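Local coordinates for DegV family protein (Streptococcus agalactiae, PDB 3LUP) that probably binds long-chain fatty acids, here holding elaidic acid, and may take part in lipid transport or fatty acid metabolism, at residues A[160-165]-A[193-198]. Numbering follows the deposited sequence.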
loop_
_atom_site.group_PDB
_atom_site.type_symbol
_atom_site.label_atom_id
_atom_site.label_comp_id
_atom_site.label_asym_id
_atom_site.label_seq_id
_atom_site.Cartn_x
_atom_site.Cartn_y
_atom_site.Cartn_z
ATOM N N GLY A 160 2.283 -9.026 0.998
ATOM C CA GLY A 160 1.033 -8.586 0.406
ATOM C C GLY A 160 0.626 -9.539 -0.694
ATOM O O GLY A 160 1.304 -9.634 -1.713
ATOM N N PHE A 161 -0.476 -10.254 -0.478
ATOM C CA PHE A 161 -0.990 -11.226 -1.437
ATOM C C PHE A 161 -2.362 -10.799 -1.957
ATOM O O PHE A 161 -3.152 -10.241 -1.215
ATOM C CB PHE A 161 -1.047 -12.605 -0.786
ATOM C CG PHE A 161 0.307 -13.273 -0.659
ATOM C CD1 PHE A 161 0.637 -14.373 -1.466
ATOM C CD2 PHE A 161 1.254 -12.803 0.244
ATOM C CE1 PHE A 161 1.888 -14.990 -1.376
ATOM C CE2 PHE A 161 2.513 -13.427 0.349
ATOM C CZ PHE A 161 2.827 -14.523 -0.469
ATOM N N ILE A 162 -2.633 -11.067 -3.232
ATOM C CA ILE A 162 -3.817 -10.539 -3.912
ATOM C C ILE A 162 -4.453 -11.567 -4.823
ATOM O O ILE A 162 -3.767 -12.347 -5.470
ATOM C CB ILE A 162 -3.481 -9.314 -4.828
ATOM C CG1 ILE A 162 -2.354 -8.445 -4.243
ATOM C CG2 ILE A 162 -4.747 -8.493 -5.138
ATOM C CD1 ILE A 162 -1.513 -7.754 -5.323
ATOM N N VAL A 163 -5.772 -11.550 -4.884
ATOM C CA VAL A 163 -6.489 -12.307 -5.890
ATOM C C VAL A 163 -7.476 -11.349 -6.508
ATOM O O VAL A 163 -8.313 -10.776 -5.811
ATOM C CB VAL A 163 -7.220 -13.531 -5.312
ATOM C CG1 VAL A 163 -8.201 -14.117 -6.348
ATOM C CG2 VAL A 163 -6.211 -14.568 -4.854
ATOM N N VAL A 164 -7.354 -11.154 -7.813
ATOM C CA VAL A 164 -8.160 -10.154 -8.482
ATOM C C VAL A 164 -9.339 -10.798 -9.205
ATOM O O VAL A 164 -9.354 -12.017 -9.457
ATOM C CB VAL A 164 -7.316 -9.229 -9.415
ATOM C CG1 VAL A 164 -6.207 -8.567 -8.630
ATOM C CG2 VAL A 164 -6.761 -9.989 -10.614
ATOM N N ASN A 165 -10.332 -9.983 -9.526
ATOM C CA ASN A 165 -11.451 -10.495 -10.260
ATOM C C ASN A 165 -11.142 -10.563 -11.755
ATOM O O ASN A 165 -11.398 -11.580 -12.412
ATOM C CB ASN A 165 -12.700 -9.695 -9.973
ATOM C CG ASN A 165 -13.927 -10.422 -10.395
ATOM O OD1 ASN A 165 -14.778 -9.869 -11.094
ATOM N ND2 ASN A 165 -14.024 -11.697 -10.006
ATOM N N LEU A 193 -1.334 -13.643 -6.417
ATOM C CA LEU A 193 -0.249 -12.709 -6.711
ATOM C C LEU A 193 0.314 -12.188 -5.418
ATOM O O LEU A 193 -0.364 -12.213 -4.396
ATOM C CB LEU A 193 -0.774 -11.542 -7.545
ATOM C CG LEU A 193 -1.586 -11.936 -8.783
ATOM C CD1 LEU A 193 -2.429 -10.791 -9.274
ATOM C CD2 LEU A 193 -0.671 -12.443 -9.865
ATOM N N HIS A 194 1.563 -11.740 -5.457
ATOM C CA HIS A 194 2.191 -11.151 -4.289
ATOM C C HIS A 194 3.237 -10.111 -4.651
ATOM O O HIS A 194 3.556 -9.932 -5.823
ATOM C CB HIS A 194 2.763 -12.246 -3.386
ATOM C CG HIS A 194 4.081 -12.801 -3.830
ATOM N ND1 HIS A 194 4.388 -13.052 -5.151
ATOM C CD2 HIS A 194 5.164 -13.188 -3.114
ATOM C CE1 HIS A 194 5.607 -13.559 -5.230
ATOM N NE2 HIS A 194 6.098 -13.651 -4.008
ATOM N N PHE A 195 3.752 -9.411 -3.647
ATOM C CA PHE A 195 4.882 -8.501 -3.843
ATOM C C PHE A 195 6.236 -9.195 -3.746
ATOM O O PHE A 195 6.518 -9.912 -2.783
ATOM C CB PHE A 195 4.823 -7.367 -2.837
ATOM C CG PHE A 195 3.895 -6.256 -3.229
ATOM C CD1 PHE A 195 4.405 -5.017 -3.633
ATOM C CD2 PHE A 195 2.511 -6.430 -3.179
ATOM C CE1 PHE A 195 3.561 -3.970 -3.988
ATOM C CE2 PHE A 195 1.647 -5.382 -3.546
ATOM C CZ PHE A 195 2.183 -4.146 -3.951
ATOM N N ASN A 196 7.056 -8.973 -4.770
ATOM C CA ASN A 196 8.453 -9.408 -4.859
ATOM C C ASN A 196 9.382 -9.018 -3.710
ATOM O O ASN A 196 9.032 -8.225 -2.824
ATOM C CB ASN A 196 9.063 -8.755 -6.089
ATOM C CG ASN A 196 9.345 -9.724 -7.172
ATOM O OD1 ASN A 196 9.200 -10.930 -6.996
ATOM N ND2 ASN A 196 9.769 -9.212 -8.318
ATOM N N GLU A 197 10.608 -9.529 -3.775
ATOM C CA GLU A 197 11.684 -8.989 -2.962
ATOM C C GLU A 197 12.013 -7.549 -3.403
ATOM O O GLU A 197 12.503 -6.761 -2.589
ATOM C CB GLU A 197 12.914 -9.912 -2.985
ATOM C CG GLU A 197 12.696 -11.227 -2.205
ATOM C CD GLU A 197 13.785 -12.287 -2.450
ATOM O OE1 GLU A 197 14.997 -11.962 -2.339
ATOM O OE2 GLU A 197 13.431 -13.462 -2.737
ATOM N N GLU A 198 11.725 -7.217 -4.672
ATOM C CA GLU A 198 11.876 -5.855 -5.208
ATOM C C GLU A 198 10.601 -5.032 -5.079
ATOM O O GLU A 198 10.541 -3.899 -5.569
ATOM C CB GLU A 198 12.253 -5.860 -6.691
ATOM C CG GLU A 198 13.556 -6.547 -7.063
ATOM C CD GLU A 198 13.313 -7.863 -7.795
ATOM O OE1 GLU A 198 12.518 -7.873 -8.784
ATOM O OE2 GLU A 198 13.920 -8.885 -7.369
#
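L193 and I162 face each other as a hydrogen-bonded pair between strands 159-163 and 192-195, antiparallel neighbours in the six-stranded mixed sheet of this DegV-family protein. Two backbone bonds join them: I162 N gives its hydrogen to L193 O at 2.8 Å, and L193 N returns one to I162 O at 2.9 Å. Their branched side chains share one face of the sheet, with the CB atoms 4.4 Å apart. The apolar branched end of L193 suits its buried place, where CD1 meets CG1 of V164 and L170 of helix 168-173 covers both side chains. I162 extends CD1 to within 4.3 Å of F195 CE2, and elaidic acid touches I162, G160 and F195, so this end of the face lines the lipid pocket. The apolar groups of I162 and F195 suit a hydrocarbon chain, and G160 brings no side chain of its own beside the F195 ring.

H194 and F161 form the adjoining non-hydrogen-bonded pair on the opposite face, where their side chains run alongside each other. The flat phenyl of F161 offers a face to the methylene of H194, CB being 3.5 Å from the F161 centroid in a CH-pi contact, while the imidazole is inclined at 40° to the phenyl plane. Both rings give Y204 an edge-to-face aromatic partner, and helix 210-224 packs on F161 through L217 and I220. Beyond this pair the strands are joined again where F195 N donates to G160 O at 3.1 Å, the same oxygen that lies at the edge of the F195 ring, 3.7 Å from CD2.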